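Local structure of FeeM (Uncultured bacterium, 2G0B) at residues Ala49-Leu54 / Tyr61-Ile66; Ser65-Gly70 / Glu96-Ala101; Tyr138-Ile143 / Ala174-Val179. The protein acts as an N-acyl amino acid synthase, joining a long-chain acyl group, probably delivered by an acyl carrier protein, to the amino group of an amino acid such as tyrosine. All blocks are in the same frame, centred on the assembly; numbering follows the deposited sequence.

Followed from the N terminus, the three contacts build up one mixed sheet of the N-acetyltransferase (GNAT) kind. Contact 1 closes first, as a short hairpin between residues 49-54 and 61-66. Contact 2 starts where contact 1 ends, sharing Ser-65 and Ile-66, and closes a longer excursion through helix 77-89 onto 96-101. The chain then crosses through helix 121-133 to 138-143, which runs parallel to 94-102 and is tied to it by Val-97 N and Cys-140 O. Contact 3 closes last, after helix 148-153 and strand 157-165. Contacts 1 and 2 overlap on strand 59-68 and contact 3 follows in series; none nests. All three reach the bound N-dodecanoyl-L-tyrosine, contact 1 through Ile-64.

Contact 1 (Ala49-Leu54 / Tyr61-Ile66)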
loop_
_atom_site.group_PDB
_atom_site.type_symbol
_atom_site.label_atom_id
_atom_site.label_comp_id
_atom_site.label_asym_id
_atom_site.label_seq_id
_atom_site.Cartn_x
_atom_site.Cartn_y
_atom_site.Cartn_z
ATOM N N ALA A 49 12.782 1.419 0.405
ATOM C CA ALA A 49 11.481 1.605 -0.228
ATOM C C ALA A 49 11.470 1.170 -1.699
ATOM O O ALA A 49 12.518 1.091 -2.338
ATOM C CB ALA A 49 11.024 3.034 -0.084
ATOM N N THR A 50 10.276 0.867 -2.213
ATOM C CA THR A 50 10.092 0.441 -3.598
ATOM C C THR A 50 8.737 0.913 -4.095
ATOM O O THR A 50 7.735 0.651 -3.465
ATOM C CB THR A 50 10.187 -1.107 -3.702
ATOM O OG1 THR A 50 11.527 -1.526 -3.430
ATOM C CG2 THR A 50 9.969 -1.573 -5.131
ATOM N N THR A 51 8.714 1.615 -5.224
ATOM C CA THR A 51 7.463 2.124 -5.786
ATOM C C THR A 51 7.043 1.348 -7.040
ATOM O O THR A 51 7.843 1.134 -7.954
ATOM C CB THR A 51 7.582 3.632 -6.112
ATOM O OG1 THR A 51 7.906 4.366 -4.927
ATOM C CG2 THR A 51 6.230 4.206 -6.529
ATOM N N PHE A 52 5.786 0.924 -7.067
ATOM C CA PHE A 52 5.209 0.278 -8.233
ATOM C C PHE A 52 4.267 1.255 -8.929
ATOM O O PHE A 52 3.802 2.221 -8.317
ATOM C CB PHE A 52 4.450 -0.985 -7.831
ATOM C CG PHE A 52 5.289 -1.990 -7.115
ATOM C CD1 PHE A 52 6.159 -2.815 -7.813
ATOM C CD2 PHE A 52 5.215 -2.116 -5.742
ATOM C CE1 PHE A 52 6.943 -3.752 -7.146
ATOM C CE2 PHE A 52 5.997 -3.045 -5.071
ATOM C CZ PHE A 52 6.865 -3.863 -5.774
ATOM N N GLY A 53 3.997 1.010 -10.206
ATOM C CA GLY A 53 3.117 1.860 -10.970
ATOM C C GLY A 53 2.192 1.075 -11.873
ATOM O O GLY A 53 2.453 -0.078 -12.202
ATOM N N LEU A 54 1.107 1.717 -12.273
ATOM C CA LEU A 54 0.109 1.104 -13.112
ATOM C C LEU A 54 -0.170 2.031 -14.259
ATOM O O LEU A 54 -0.560 3.180 -14.055
ATOM C CB LEU A 54 -1.163 0.858 -12.311
ATOM C CG LEU A 54 -2.247 -0.045 -12.900
ATOM C CD1 LEU A 54 -1.680 -1.349 -13.423
ATOM C CD2 LEU A 54 -3.312 -0.309 -11.869
ATOM N N TYR A 61 -1.503 5.838 -14.094
ATOM C CA TYR A 61 -2.753 6.175 -13.437
ATOM C C TYR A 61 -2.861 5.705 -12.004
ATOM O O TYR A 61 -3.718 6.176 -11.263
ATOM C CB TYR A 61 -3.975 5.750 -14.270
ATOM C CG TYR A 61 -4.279 4.265 -14.339
ATOM C CD1 TYR A 61 -5.177 3.671 -13.446
ATOM C CD2 TYR A 61 -3.748 3.472 -15.362
ATOM C CE1 TYR A 61 -5.498 2.318 -13.537
ATOM C CE2 TYR A 61 -4.063 2.114 -15.467
ATOM C CZ TYR A 61 -4.942 1.547 -14.553
ATOM O OH TYR A 61 -5.257 0.213 -14.634
ATOM N N GLY A 62 -1.983 4.801 -11.600
ATOM C CA GLY A 62 -2.055 4.244 -10.266
ATOM C C GLY A 62 -0.707 3.866 -9.745
ATOM O O GLY A 62 0.181 3.524 -10.508
ATOM N N THR A 63 -0.549 3.922 -8.432
ATOM C CA THR A 63 0.738 3.642 -7.813
ATOM C C THR A 63 0.588 3.037 -6.431
ATOM O O THR A 63 -0.418 3.247 -5.759
ATOM C CB THR A 63 1.603 4.919 -7.760
ATOM O OG1 THR A 63 2.763 4.674 -6.967
ATOM C CG2 THR A 63 0.898 6.041 -7.008
ATOM N N ILE A 64 1.582 2.251 -6.033
ATOM C CA ILE A 64 1.657 1.687 -4.682
ATOM C C ILE A 64 3.119 1.494 -4.306
ATOM O O ILE A 64 3.938 1.148 -5.147
ATOM C CB ILE A 64 0.837 0.336 -4.570
ATOM C CG1 ILE A 64 0.533 0.001 -3.111
ATOM C CG2 ILE A 64 1.558 -0.829 -5.254
ATOM C CD1 ILE A 64 -0.649 -0.931 -2.928
ATOM N N SER A 65 3.457 1.777 -3.061
ATOM C CA SER A 65 4.820 1.562 -2.593
ATOM C C SER A 65 4.879 0.631 -1.388
ATOM O O SER A 65 3.870 0.348 -0.753
ATOM C CB SER A 65 5.508 2.890 -2.269
ATOM O OG SER A 65 5.425 3.799 -3.348
ATOM N N ILE A 66 6.075 0.149 -1.095
ATOM C CA ILE A 66 6.306 -0.697 0.063
ATOM C C ILE A 66 7.610 -0.273 0.748
ATOM O O ILE A 66 8.626 -0.088 0.085
ATOM C CB ILE A 66 6.327 -2.205 -0.353
ATOM C CG1 ILE A 66 6.938 -3.071 0.745
ATOM C CG2 ILE A 66 7.062 -2.416 -1.667
ATOM C CD1 ILE A 66 6.309 -4.444 0.841
#
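Leu-54 lies over one face of the Tyr-61 ring through its CB, and its CG comes 3.5 Å from Tyr-61 CZ; the ring of Tyr-107 also meets Tyr-61. The Phe-52 ring has Ile-64 O at its edge, near the ring plane, and Ile-66 CG2 approaches its CE2 obliquely at 3.6 Å. The Tyr-61 hydroxyl continues past the leucine to a hydrogen bond with Lys-7. Beneath these side chains the backbones pair as an antiparallel hairpin, a building block of the GNAT-like sheet, with a classic beta bulge at its Leu-54 end, where Tyr-61 and Gly-62 both face Leu-54. There Leu-54 O accepts two N-H groups: Tyr-61 N at 2.8 Å and Gly-62 N at 3.3 Å. Phe-52 O is likewise gripped twice. With chi1 at 171°, Thr-63 swings OG1 to the side away from its nitrogen and meets Phe-52 O end-on at 3.0 Å, whereas Ile-64 N meets that oxygen from 48° above the carbonyl plane. On the same face as Thr-63, Thr-51 OG1 and Ser-65 OG share a hydrogen bond of 3.0 Å beside Leu-44 of helix 38-44. The opposite face, carrying Phe-52, Leu-54 and Ile-64, packs on helix 121-133, and Ile-64 also touches the bound N-dodecanoyl-L-tyrosine.

Contact 2 (Ser65-Gly70 / Glu96-Ala101); sequences SIINDG and EVVQFA. With NLT (N-dodecanoyl-L-tyrosine), chain I.
Ile-67 turns CG1 to the side of its backbone nitrogen (chi1 -47°) and extends beyond it, which lays CD1 against Val-98 CG1 at 3.6 Å. The second decisive torsion is in the main chain: Gln-99 adopts a left-handed conformation (phi 55°, psi 42°). This is consistent with the bulge in the fourth strand of the GNAT fold, where the pairing with the antiparallel neighbour is interrupted at Gln-99 and Phe-100, to resume at Ala-101, and N-H groups turn to the acyl substrate. Up to that point the pairing is regular. Ser-65 and Val-98 exchange two hydrogen bonds, Val-98 N reaching Ser-65 O at 2.8 Å, and Ile-67 and Glu-96 exchange two more. Beside them Val-97 CG1 bridges the strand and the ligand, 3.5 Å from Ser-65 O and 3.7 Å from C5 of the dodecanoyl chain. Glu-96, on the face shared with Ile-67 and Val-98, has its carboxylate oxygens bound to Met-76 N and Ser-142 OG. At this bulge two consecutive amides face the N-dodecanoyl-L-tyrosine. Gln-99 N donates to carboxylate oxygen O of the ligand at 3.1 Å, and Phe-100 N makes a weak bond, 3.3 Å long, to the acyl carbonyl oxygen OL.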
loop_
_atom_site.group_PDB
_atom_site.type_symbol
_atom_site.label_atom_id
_atom_site.label_comp_id
_atom_site.label_asym_id
_atom_site.label_seq_id
_atom_site.Cartn_x
_atom_site.Cartn_y
_atom_site.Cartn_z
ATOM N N SER A 65 3.457 1.777 -3.061
ATOM C CA SER A 65 4.820 1.562 -2.593
ATOM C C SER A 65 4.879 0.631 -1.388
ATOM O O SER A 65 3.870 0.348 -0.753
ATOM C CB SER A 65 5.508 2.890 -2.269
ATOM O OG SER A 65 5.425 3.799 -3.348
ATOM N N ILE A 66 6.075 0.149 -1.095
ATOM C CA ILE A 66 6.306 -0.697 0.063
ATOM C C ILE A 66 7.610 -0.273 0.748
ATOM O O ILE A 66 8.626 -0.088 0.085
ATOM C CB ILE A 66 6.327 -2.205 -0.353
ATOM C CG1 ILE A 66 6.938 -3.071 0.745
ATOM C CG2 ILE A 66 7.062 -2.416 -1.667
ATOM C CD1 ILE A 66 6.309 -4.444 0.841
ATOM N N ILE A 67 7.553 -0.055 2.064
ATOM C CA ILE A 67 8.734 0.348 2.829
ATOM C C ILE A 67 9.180 -0.763 3.767
ATOM O O ILE A 67 8.407 -1.231 4.593
ATOM C CB ILE A 67 8.446 1.625 3.626
ATOM C CG1 ILE A 67 7.758 2.661 2.735
ATOM C CG2 ILE A 67 9.745 2.185 4.247
ATOM C CD1 ILE A 67 7.297 3.885 3.472
ATOM N N ASN A 68 10.432 -1.180 3.638
ATOM C CA ASN A 68 10.967 -2.240 4.477
ATOM C C ASN A 68 11.450 -1.724 5.819
ATOM O O ASN A 68 12.039 -0.643 5.902
ATOM C CB ASN A 68 12.089 -2.976 3.756
ATOM C CG ASN A 68 11.586 -4.149 2.970
ATOM O OD1 ASN A 68 11.770 -4.225 1.755
ATOM N ND2 ASN A 68 10.924 -5.073 3.652
ATOM N N ASP A 69 11.184 -2.494 6.872
ATOM C CA ASP A 69 11.607 -2.131 8.218
ATOM C C ASP A 69 13.133 -2.034 8.313
ATOM O O ASP A 69 13.836 -3.042 8.308
ATOM C CB ASP A 69 11.068 -3.133 9.240
ATOM C CG ASP A 69 10.998 -2.561 10.647
ATOM O OD1 ASP A 69 11.338 -1.364 10.847
ATOM O OD2 ASP A 69 10.609 -3.238 11.627
ATOM N N GLY A 70 13.630 -0.804 8.354
ATOM C CA GLY A 70 15.054 -0.555 8.466
ATOM C C GLY A 70 15.328 0.283 9.685
ATOM O O GLY A 70 14.529 0.292 10.625
ATOM N N GLU A 96 5.685 -2.085 5.465
ATOM C CA GLU A 96 4.425 -1.379 5.388
ATOM C C GLU A 96 4.128 -1.024 3.947
ATOM O O GLU A 96 4.981 -0.471 3.249
ATOM C CB GLU A 96 4.444 -0.129 6.271
ATOM C CG GLU A 96 3.355 0.871 5.928
ATOM C CD GLU A 96 2.995 1.822 7.068
ATOM O OE1 GLU A 96 1.819 2.267 7.112
ATOM O OE2 GLU A 96 3.877 2.152 7.899
ATOM N N VAL A 97 2.936 -1.393 3.485
ATOM C CA VAL A 97 2.476 -1.009 2.159
ATOM C C VAL A 97 1.839 0.367 2.256
ATOM O O VAL A 97 0.909 0.589 3.046
ATOM C CB VAL A 97 1.479 -2.018 1.575
ATOM C CG1 VAL A 97 1.264 -1.743 0.128
ATOM C CG2 VAL A 97 1.987 -3.426 1.757
ATOM N N VAL A 98 2.318 1.279 1.423
ATOM C CA VAL A 98 2.094 2.689 1.638
ATOM C C VAL A 98 1.881 3.459 0.293
ATOM O O VAL A 98 2.224 2.945 -0.780
ATOM C CB VAL A 98 3.289 3.234 2.465
ATOM C CG1 VAL A 98 4.163 4.179 1.666
ATOM C CG2 VAL A 98 2.828 3.832 3.739
ATOM N N GLN A 99 1.270 4.654 0.375
ATOM C CA GLN A 99 1.067 5.561 -0.784
ATOM C C GLN A 99 0.333 4.911 -1.970
ATOM O O GLN A 99 0.708 5.094 -3.135
ATOM C CB GLN A 99 2.387 6.218 -1.244
ATOM C CG GLN A 99 3.096 7.062 -0.192
ATOM C CD GLN A 99 2.619 8.516 -0.142
ATOM O OE1 GLN A 99 1.734 8.864 0.649
ATOM N NE2 GLN A 99 3.235 9.368 -0.949
ATOM N N PHE A 100 -0.698 4.136 -1.652
ATOM C CA PHE A 100 -1.560 3.547 -2.655
ATOM C C PHE A 100 -2.549 4.605 -3.140
ATOM O O PHE A 100 -3.281 5.202 -2.341
ATOM C CB PHE A 100 -2.294 2.341 -2.068
ATOM C CG PHE A 100 -3.374 1.791 -2.954
ATOM C CD1 PHE A 100 -3.132 1.520 -4.286
ATOM C CD2 PHE A 100 -4.627 1.521 -2.441
ATOM C CE1 PHE A 100 -4.119 1.021 -5.087
ATOM C CE2 PHE A 100 -5.623 1.015 -3.243
ATOM C CZ PHE A 100 -5.369 0.765 -4.565
ATOM N N ALA A 101 -2.548 4.845 -4.448
ATOM C CA ALA A 101 -3.402 5.857 -5.048
ATOM C C ALA A 101 -3.685 5.526 -6.490
ATOM O O ALA A 101 -2.830 4.990 -7.181
ATOM C CB ALA A 101 -2.758 7.246 -4.939
HETATM N N NLT I . -2.657 4.191 3.404
HETATM C C1 NLT I . -2.733 3.465 2.282
HETATM O OL NLT I . -2.439 3.898 1.172
HETATM C C2 NLT I . -3.240 2.041 2.446
HETATM C C3 NLT I . -2.421 1.021 1.644
HETATM C C4 NLT I . -3.225 -0.259 1.365
HETATM C C5 NLT I . -2.414 -1.264 0.539
HETATM C C6 NLT I . -3.023 -2.666 0.541
HETATM C C7 NLT I . -2.032 -3.714 0.031
HETATM C C8 NLT I . -2.748 -4.985 -0.409
HETATM C C9 NLT I . -1.785 -6.090 -0.867
HETATM C C10 NLT I . -2.303 -7.433 -0.355
HETATM C C11 NLT I . -1.376 -8.617 -0.631
HETATM C C12 NLT I . -2.110 -9.928 -0.347
HETATM C CA NLT I . -2.304 5.610 3.457
HETATM C CB NLT I . -2.359 6.111 4.897
HETATM C CG NLT I . -3.748 6.589 5.266
HETATM C CD2 NLT I . -4.347 7.622 4.559
HETATM C CE2 NLT I . -5.616 8.053 4.902
HETATM C CZ NLT I . -6.279 7.464 5.960
HETATM C CE1 NLT I . -5.687 6.426 6.667
HETATM C CD1 NLT I . -4.419 5.989 6.322
HETATM O OH NLT I . -7.493 7.881 6.287
HETATM C C NLT I . -0.914 5.877 2.960
HETATM O O NLT I . -0.026 5.036 3.214
HETATM O O2 NLT I . -0.686 6.930 2.311
#

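Contact 3 (Tyr138-Ile143 / Ala174-Val179); sequences YLCISI and ARALYV. With NLT (N-dodecanoyl-L-tyrosine), chain I.
Ile-141 and Arg-175 form the close-packed middle of this antiparallel pair, while Tyr-138 and Tyr-178 make up its partly exposed end. In the middle, Ile-141 N donates to Arg-175 O at 2.7 Å and Arg-175 N returns a bond to Ile-141 O. With chi1 at 50°, Ile-141 has CG1 between its backbone nitrogen and carbonyl carbon, 3.8 Å from Arg-175 CB, and this leaves CG2 to touch the dodecanoyl chain. The arginine slants across the two isoleucines, its CD near Ile-143 CD1, before bending away at chi3 to a salt bridge with Asp-148; its NE bonds to Phe-156 O. Farther along the same face, Leu-139 CB meets Val-179 CG2, and Leu-177 CD2 lies 3.8 Å from the terminal ligand carbon C12.

The tyrosine end is the more open one, both residues being partly exposed. Tyr-178 CD1 sits over one face of the Tyr-138 ring, towards its rim and 3.5 Å from CZ, but the ring planes meet obliquely, at 44°. Trp-87 stacks on Tyr-138, so this corner is still bordered by aromatic rings.

In GNAT folds the parallel fourth and fifth strands part to admit substrates, and here 138-143 is the fifth. Ser-142 O accepts a hydrogen bond from the ligand's amide N, 2.9 Å away and almost straight, and Ile-143 CG2 packs on acyl carbon C2. A backbone carbonyl thus holds the very nitrogen that carries the acyl group, which suggests that it helps to orient the amine for acylation, while the apolar face lines the path of the fatty chain.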
loop_
_atom_site.group_PDB
_atom_site.type_symbol
_atom_site.label_atom_id
_atom_site.label_comp_id
_atom_site.label_asym_id
_atom_site.label_seq_id
_atom_site.Cartn_x
_atom_site.Cartn_y
_atom_site.Cartn_z
ATOM N N TYR A 138 5.435 -10.130 8.120
ATOM C CA TYR A 138 4.178 -9.394 8.240
ATOM C C TYR A 138 4.094 -8.177 7.332
ATOM O O TYR A 138 4.961 -7.300 7.360
ATOM C CB TYR A 138 3.917 -9.001 9.689
ATOM C CG TYR A 138 3.487 -10.164 10.546
ATOM C CD1 TYR A 138 4.393 -10.823 11.371
ATOM C CD2 TYR A 138 2.176 -10.616 10.523
ATOM C CE1 TYR A 138 3.992 -11.901 12.154
ATOM C CE2 TYR A 138 1.769 -11.685 11.300
ATOM C CZ TYR A 138 2.671 -12.320 12.111
ATOM O OH TYR A 138 2.252 -13.377 12.875
ATOM N N LEU A 139 3.046 -8.146 6.517
ATOM C CA LEU A 139 2.757 -7.021 5.650
ATOM C C LEU A 139 1.740 -6.117 6.341
ATOM O O LEU A 139 0.597 -6.493 6.513
ATOM C CB LEU A 139 2.190 -7.536 4.333
ATOM C CG LEU A 139 2.594 -6.876 3.027
ATOM C CD1 LEU A 139 4.046 -6.496 3.024
ATOM C CD2 LEU A 139 2.311 -7.822 1.901
ATOM N N CYS A 140 2.165 -4.926 6.740
ATOM C CA CYS A 140 1.304 -4.027 7.514
ATOM C C CYS A 140 0.658 -2.902 6.680
ATOM O O CYS A 140 1.250 -2.410 5.715
ATOM C CB CYS A 140 2.087 -3.429 8.666
ATOM S SG CYS A 140 3.018 -4.627 9.642
ATOM N N ILE A 141 -0.560 -2.511 7.057
ATOM C CA ILE A 141 -1.274 -1.418 6.379
ATOM C C ILE A 141 -2.020 -0.535 7.353
ATOM O O ILE A 141 -2.624 -1.020 8.313
ATOM C CB ILE A 141 -2.285 -1.949 5.273
ATOM C CG1 ILE A 141 -3.196 -3.047 5.820
ATOM C CG2 ILE A 141 -1.551 -2.406 4.016
ATOM C CD1 ILE A 141 -4.380 -3.349 4.953
ATOM N N SER A 142 -1.974 0.768 7.121
ATOM C CA SER A 142 -2.833 1.677 7.861
ATOM C C SER A 142 -3.761 2.320 6.863
ATOM O O SER A 142 -3.325 3.008 5.946
ATOM C CB SER A 142 -2.022 2.711 8.630
ATOM O OG SER A 142 -1.171 3.421 7.759
ATOM N N ILE A 143 -5.044 2.051 7.029
ATOM C CA ILE A 143 -6.045 2.336 6.009
ATOM C C ILE A 143 -7.195 3.182 6.540
ATOM O O ILE A 143 -7.529 3.129 7.732
ATOM C CB ILE A 143 -6.609 1.009 5.459
ATOM C CG1 ILE A 143 -6.817 0.005 6.592
ATOM C CG2 ILE A 143 -5.683 0.422 4.446
ATOM C CD1 ILE A 143 -8.160 -0.620 6.590
ATOM N N ALA A 174 -5.048 -0.151 11.854
ATOM C CA ALA A 174 -3.897 -0.924 11.399
ATOM C C ALA A 174 -4.286 -2.364 11.190
ATOM O O ALA A 174 -4.962 -2.960 12.029
ATOM C CB ALA A 174 -2.770 -0.829 12.383
ATOM N N ARG A 175 -3.892 -2.905 10.038
ATOM C CA ARG A 175 -4.085 -4.316 9.722
ATOM C C ARG A 175 -2.775 -4.927 9.233
ATOM O O ARG A 175 -1.947 -4.249 8.642
ATOM C CB ARG A 175 -5.183 -4.514 8.664
ATOM C CG ARG A 175 -6.475 -3.782 8.932
ATOM C CD ARG A 175 -7.661 -4.263 8.115
ATOM N NE ARG A 175 -8.172 -5.531 8.615
ATOM C CZ ARG A 175 -9.265 -5.668 9.348
ATOM N NH1 ARG A 175 -9.984 -4.619 9.675
ATOM N NH2 ARG A 175 -9.638 -6.869 9.761
ATOM N N ALA A 176 -2.594 -6.212 9.492
ATOM C CA ALA A 176 -1.398 -6.915 9.070
ATOM C C ALA A 176 -1.760 -8.282 8.529
ATOM O O ALA A 176 -2.815 -8.826 8.867
ATOM C CB ALA A 176 -0.433 -7.038 10.213
ATOM N N LEU A 177 -0.894 -8.824 7.669
ATOM C CA LEU A 177 -1.083 -10.162 7.107
ATOM C C LEU A 177 0.203 -10.995 7.205
ATOM O O LEU A 177 1.293 -10.527 6.839
ATOM C CB LEU A 177 -1.559 -10.075 5.651
ATOM C CG LEU A 177 -1.378 -11.303 4.749
ATOM C CD1 LEU A 177 -2.423 -12.369 5.047
ATOM C CD2 LEU A 177 -1.426 -10.901 3.302
ATOM N N TYR A 178 0.075 -12.224 7.712
ATOM C CA TYR A 178 1.204 -13.146 7.756
ATOM C C TYR A 178 1.432 -13.774 6.384
ATOM O O TYR A 178 0.742 -14.719 6.002
ATOM C CB TYR A 178 0.986 -14.230 8.810
ATOM C CG TYR A 178 2.221 -15.065 9.075
ATOM C CD1 TYR A 178 3.428 -14.465 9.435
ATOM C CD2 TYR A 178 2.190 -16.444 8.947
ATOM C CE1 TYR A 178 4.568 -15.222 9.666
ATOM C CE2 TYR A 178 3.324 -17.214 9.178
ATOM C CZ TYR A 178 4.512 -16.596 9.539
ATOM O OH TYR A 178 5.641 -17.355 9.776
ATOM N N VAL A 179 2.414 -13.244 5.659
ATOM C CA VAL A 179 2.680 -13.647 4.271
ATOM C C VAL A 179 3.014 -15.157 4.035
ATOM O O VAL A 179 2.438 -15.764 3.130
ATOM C CB VAL A 179 3.701 -12.687 3.561
ATOM C CG1 VAL A 179 3.909 -13.080 2.109
ATOM C CG2 VAL A 179 3.220 -11.248 3.645
HETATM N N NLT I . -2.657 4.191 3.404
HETATM C C1 NLT I . -2.733 3.465 2.282
HETATM O OL NLT I . -2.439 3.898 1.172
HETATM C C2 NLT I . -3.240 2.041 2.446
HETATM C C3 NLT I . -2.421 1.021 1.644
HETATM C C4 NLT I . -3.225 -0.259 1.365
HETATM C C5 NLT I . -2.414 -1.264 0.539
HETATM C C6 NLT I . -3.023 -2.666 0.541
HETATM C C7 NLT I . -2.032 -3.714 0.031
HETATM C C8 NLT I . -2.748 -4.985 -0.409
HETATM C C9 NLT I . -1.785 -6.090 -0.867
HETATM C C10 NLT I . -2.303 -7.433 -0.355
HETATM C C11 NLT I . -1.376 -8.617 -0.631
HETATM C C12 NLT I . -2.110 -9.928 -0.347
HETATM C CA NLT I . -2.304 5.610 3.457
HETATM C CB NLT I . -2.359 6.111 4.897
HETATM C CG NLT I . -3.748 6.589 5.266
HETATM C CD2 NLT I . -4.347 7.622 4.559
HETATM C CE2 NLT I . -5.616 8.053 4.902
HETATM C CZ NLT I . -6.279 7.464 5.960
HETATM C CE1 NLT I . -5.687 6.426 6.667
HETATM C CD1 NLT I . -4.419 5.989 6.322
HETATM O OH NLT I . -7.493 7.881 6.287
HETATM C C NLT I . -0.914 5.877 2.960
HETATM O O NLT I . -0.026 5.036 3.214
HETATM O O2 NLT I . -0.686 6.930 2.311
#